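Local coordinates for protein acetyl transferase (Salmonella typhimurium, PDB 1S7K) that probably transfers an acetyl group from acetyl-coenzyme A to the N-terminal amino group of ribosomal protein L7/L12, as a GNAT-family acetyltransferase, at residues E6-A18 / I112-Y124. Sequence-based numbering, arbitrary orientation.
Sequences EIIPVSTTLELRA and IMSQSLQALMTHY
I8 lies across the H123 imidazole. From CB, CG1 turns to the side of the backbone N (chi1 -70°) and settles over one ring face, 3.9 Å from the centroid and 8° off the normal, a CH-pi contact. The extended second torsion carries CD1 onward to the L120 methyl CD1, a tight 3.4 Å, with the Y124 ring just beyond; CG2, the other branch, faces the carbonyl of A119. A beta-branched isoleucine suits the place because its longer arm reaches past the ring to L120.

Further along the hairpin, V10 presses both methyls onto the helix: CG1 rests on S116 CA and Q115 O, while CG2 meets A119 CB at 3.9 Å. The small A119 and S116 let the hairpin come this near. S116 turns its hydroxyl back onto the helix, donating to I112 O (OG to O 2.8 Å), which satisfies a buried polar group beside aliphatic neighbours. L14 forks at the first turn, CD2 against I112 CG2 and CD1 against Q115 NE2, the L14 and Q115 side chains crossing at about a right angle, and L16 CD1 packs on L120 CB at 3.8 Å.

Polar links lie at the margins and pass through water. One water donates to E6 OE1 and also bonds H123 NE2, lying in the ring plane; E6 OE1 and Y124 OH each bond Y73 OH on strand 71-77. A second joins S11 OG to Q115 NE2 (2.9 Å from the amide nitrogen), while S11 OG also accepts from L14 N in an ST motif at the turn between the strands.

The helix begins with I112, M113 and S114, CoA-binding residues of this GNAT protein, though no CoA is bound here. Its contact with the hairpin is chiefly apolar burial, with polar groups joined through water at the edges.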
# COMPACT_ATOMS: atom_id res chain seq x y z
N GLU A 6 7.98 25.30 6.90
CA GLU A 6 8.91 24.25 6.34
C GLU A 6 8.88 24.56 4.83
O GLU A 6 7.83 24.50 4.19
CB GLU A 6 8.35 22.83 6.60
CG GLU A 6 9.25 21.69 6.09
CD GLU A 6 8.62 20.31 6.14
OE1 GLU A 6 9.30 19.33 5.71
OE2 GLU A 6 7.46 20.19 6.61
N ILE A 7 10.03 24.93 4.28
CA ILE A 7 10.09 25.24 2.86
C ILE A 7 11.17 24.38 2.32
O ILE A 7 12.21 24.16 2.97
CB ILE A 7 10.51 26.71 2.54
CG1 ILE A 7 9.65 27.73 3.29
CG2 ILE A 7 10.39 26.96 1.05
CD1 ILE A 7 8.18 27.70 3.04
N ILE A 8 10.95 23.88 1.10
CA ILE A 8 11.93 23.07 0.46
C ILE A 8 12.24 23.84 -0.83
O ILE A 8 11.40 23.93 -1.72
CB ILE A 8 11.37 21.67 0.14
CG1 ILE A 8 11.17 20.88 1.44
CG2 ILE A 8 12.29 20.94 -0.79
CD1 ILE A 8 10.39 19.57 1.23
N PRO A 9 13.45 24.40 -0.92
CA PRO A 9 13.76 25.16 -2.14
C PRO A 9 13.74 24.20 -3.34
O PRO A 9 14.08 23.04 -3.21
CB PRO A 9 15.16 25.69 -1.89
CG PRO A 9 15.32 25.62 -0.37
CD PRO A 9 14.62 24.34 -0.03
N VAL A 10 13.33 24.69 -4.49
CA VAL A 10 13.32 23.89 -5.68
C VAL A 10 14.20 24.63 -6.72
O VAL A 10 15.19 24.06 -7.24
CB VAL A 10 11.89 23.70 -6.21
CG1 VAL A 10 11.90 22.95 -7.54
CG2 VAL A 10 11.09 22.87 -5.19
N SER A 11 13.92 25.91 -6.94
CA SER A 11 14.65 26.68 -7.94
C SER A 11 14.47 28.18 -7.75
O SER A 11 13.92 28.63 -6.76
CB SER A 11 14.17 26.30 -9.36
OG SER A 11 12.91 26.86 -9.72
N THR A 12 15.01 28.94 -8.69
CA THR A 12 14.88 30.38 -8.63
C THR A 12 13.44 30.83 -8.52
O THR A 12 13.11 31.73 -7.76
CB THR A 12 15.52 31.05 -9.89
OG1 THR A 12 16.93 30.76 -9.86
CG2 THR A 12 15.27 32.56 -9.84
N THR A 13 12.57 30.17 -9.25
CA THR A 13 11.16 30.50 -9.25
C THR A 13 10.23 29.48 -8.56
O THR A 13 9.05 29.77 -8.35
CB THR A 13 10.71 30.61 -10.71
OG1 THR A 13 11.10 29.41 -11.38
CG2 THR A 13 11.45 31.77 -11.42
N LEU A 14 10.73 28.30 -8.23
CA LEU A 14 9.87 27.29 -7.59
C LEU A 14 10.28 26.99 -6.17
O LEU A 14 11.48 27.01 -5.82
CB LEU A 14 9.96 25.99 -8.42
CG LEU A 14 9.48 26.05 -9.87
CD1 LEU A 14 9.70 24.66 -10.63
CD2 LEU A 14 8.02 26.49 -9.88
N GLU A 15 9.28 26.68 -5.33
CA GLU A 15 9.58 26.21 -3.99
C GLU A 15 8.35 25.43 -3.47
O GLU A 15 7.24 25.60 -3.99
CB GLU A 15 9.98 27.36 -3.04
CG GLU A 15 8.86 28.24 -2.50
CD GLU A 15 9.36 29.34 -1.50
OE1 GLU A 15 10.58 29.65 -1.41
OE2 GLU A 15 8.49 29.88 -0.83
N LEU A 16 8.59 24.50 -2.55
CA LEU A 16 7.51 23.69 -1.94
C LEU A 16 7.34 24.23 -0.53
O LEU A 16 8.33 24.55 0.14
CB LEU A 16 7.94 22.23 -1.84
CG LEU A 16 8.18 21.48 -3.14
CD1 LEU A 16 8.83 20.13 -2.85
CD2 LEU A 16 6.79 21.27 -3.81
N ARG A 17 6.09 24.40 -0.10
CA ARG A 17 5.82 24.83 1.25
C ARG A 17 4.92 23.75 1.88
O ARG A 17 3.94 23.30 1.26
CB ARG A 17 5.10 26.20 1.25
CG ARG A 17 5.87 27.30 0.50
CD ARG A 17 5.15 28.66 0.51
NE ARG A 17 5.86 29.61 -0.36
CZ ARG A 17 5.37 30.78 -0.77
NH1 ARG A 17 6.08 31.58 -1.57
NH2 ARG A 17 4.16 31.18 -0.38
N ALA A 18 5.28 23.30 3.08
CA ALA A 18 4.40 22.33 3.76
C ALA A 18 3.01 22.94 3.87
O ALA A 18 2.84 24.11 4.23
CB ALA A 18 4.91 22.01 5.13
N ILE A 112 7.53 21.58 -13.89
CA ILE A 112 7.44 22.11 -12.52
C ILE A 112 7.37 20.92 -11.55
O ILE A 112 8.00 20.94 -10.47
CB ILE A 112 6.16 22.97 -12.33
CG1 ILE A 112 6.29 24.26 -13.18
CG2 ILE A 112 5.96 23.30 -10.86
CD1 ILE A 112 4.97 25.21 -13.21
N MET A 113 6.59 19.89 -11.92
CA MET A 113 6.50 18.68 -11.05
C MET A 113 7.84 17.97 -11.11
O MET A 113 8.37 17.58 -10.08
CB MET A 113 5.34 17.79 -11.51
CG MET A 113 5.22 16.45 -10.81
SD MET A 113 5.29 16.52 -9.04
CE MET A 113 4.26 17.55 -8.67
N SER A 114 8.42 17.85 -12.29
CA SER A 114 9.74 17.14 -12.38
C SER A 114 10.84 17.81 -11.53
O SER A 114 11.58 17.12 -10.82
CB SER A 114 10.19 17.07 -13.83
OG SER A 114 9.35 16.18 -14.58
N GLN A 115 10.92 19.13 -11.58
CA GLN A 115 11.95 19.81 -10.82
C GLN A 115 11.58 19.77 -9.37
O GLN A 115 12.45 19.51 -8.52
CB GLN A 115 12.14 21.28 -11.28
CG GLN A 115 12.72 21.40 -12.67
CD GLN A 115 13.07 22.80 -13.03
OE1 GLN A 115 14.25 23.13 -13.34
NE2 GLN A 115 12.07 23.66 -12.99
N SER A 116 10.29 19.95 -9.07
CA SER A 116 9.90 19.93 -7.65
C SER A 116 10.14 18.55 -7.02
O SER A 116 10.62 18.42 -5.89
CB SER A 116 8.41 20.28 -7.49
OG SER A 116 8.26 21.67 -7.78
N LEU A 117 9.82 17.52 -7.79
CA LEU A 117 9.99 16.16 -7.24
C LEU A 117 11.46 15.80 -7.06
O LEU A 117 11.81 15.25 -6.02
CB LEU A 117 9.27 15.15 -8.13
CG LEU A 117 9.45 13.68 -7.73
CD1 LEU A 117 8.94 13.42 -6.28
CD2 LEU A 117 8.70 12.83 -8.77
N GLN A 118 12.34 16.19 -7.99
CA GLN A 118 13.74 15.83 -7.79
C GLN A 118 14.28 16.53 -6.56
O GLN A 118 15.06 15.93 -5.79
CB GLN A 118 14.59 16.21 -9.01
CG GLN A 118 14.01 15.59 -10.27
CD GLN A 118 15.08 15.42 -11.31
OE1 GLN A 118 16.04 16.23 -11.35
NE2 GLN A 118 14.97 14.38 -12.15
N ALA A 119 13.80 17.75 -6.33
CA ALA A 119 14.27 18.52 -5.18
C ALA A 119 13.79 17.89 -3.90
O ALA A 119 14.56 17.77 -2.94
CB ALA A 119 13.78 19.98 -5.26
N LEU A 120 12.51 17.48 -3.90
CA LEU A 120 11.89 16.90 -2.72
C LEU A 120 12.57 15.60 -2.34
O LEU A 120 12.84 15.39 -1.16
CB LEU A 120 10.38 16.68 -2.94
CG LEU A 120 9.61 15.95 -1.85
CD1 LEU A 120 9.78 16.73 -0.52
CD2 LEU A 120 8.11 15.76 -2.26
N MET A 121 12.84 14.74 -3.34
CA MET A 121 13.50 13.45 -3.10
C MET A 121 14.93 13.63 -2.56
O MET A 121 15.35 12.98 -1.62
CB MET A 121 13.50 12.62 -4.39
CG MET A 121 12.06 12.23 -4.82
SD MET A 121 12.15 11.05 -6.26
CE MET A 121 13.08 12.04 -7.45
N THR A 122 15.65 14.58 -3.12
CA THR A 122 17.02 14.86 -2.70
C THR A 122 17.02 15.31 -1.24
O THR A 122 17.85 14.88 -0.43
CB THR A 122 17.59 16.01 -3.57
OG1 THR A 122 17.98 15.47 -4.84
CG2 THR A 122 18.75 16.72 -2.83
N HIS A 123 16.07 16.18 -0.95
CA HIS A 123 15.89 16.73 0.39
C HIS A 123 15.58 15.60 1.41
O HIS A 123 16.14 15.59 2.52
CB HIS A 123 14.76 17.74 0.36
CG HIS A 123 14.37 18.25 1.72
ND1 HIS A 123 14.97 19.36 2.27
CD2 HIS A 123 13.44 17.83 2.61
CE1 HIS A 123 14.42 19.61 3.46
NE2 HIS A 123 13.49 18.70 3.68
N TYR A 124 14.73 14.65 1.03
CA TYR A 124 14.44 13.55 1.96
C TYR A 124 15.58 12.56 2.08
O TYR A 124 15.78 11.98 3.15
CB TYR A 124 13.15 12.86 1.57
CG TYR A 124 12.08 13.53 2.32
CD1 TYR A 124 11.74 13.07 3.58
CD2 TYR A 124 11.46 14.66 1.83
CE1 TYR A 124 10.80 13.71 4.34
CE2 TYR A 124 10.50 15.32 2.58
CZ TYR A 124 10.19 14.81 3.85
OH TYR A 124 9.20 15.33 4.60
O HOH W 1 11.77 19.00 5.80
O HOH W 2 12.63 26.41 -12.34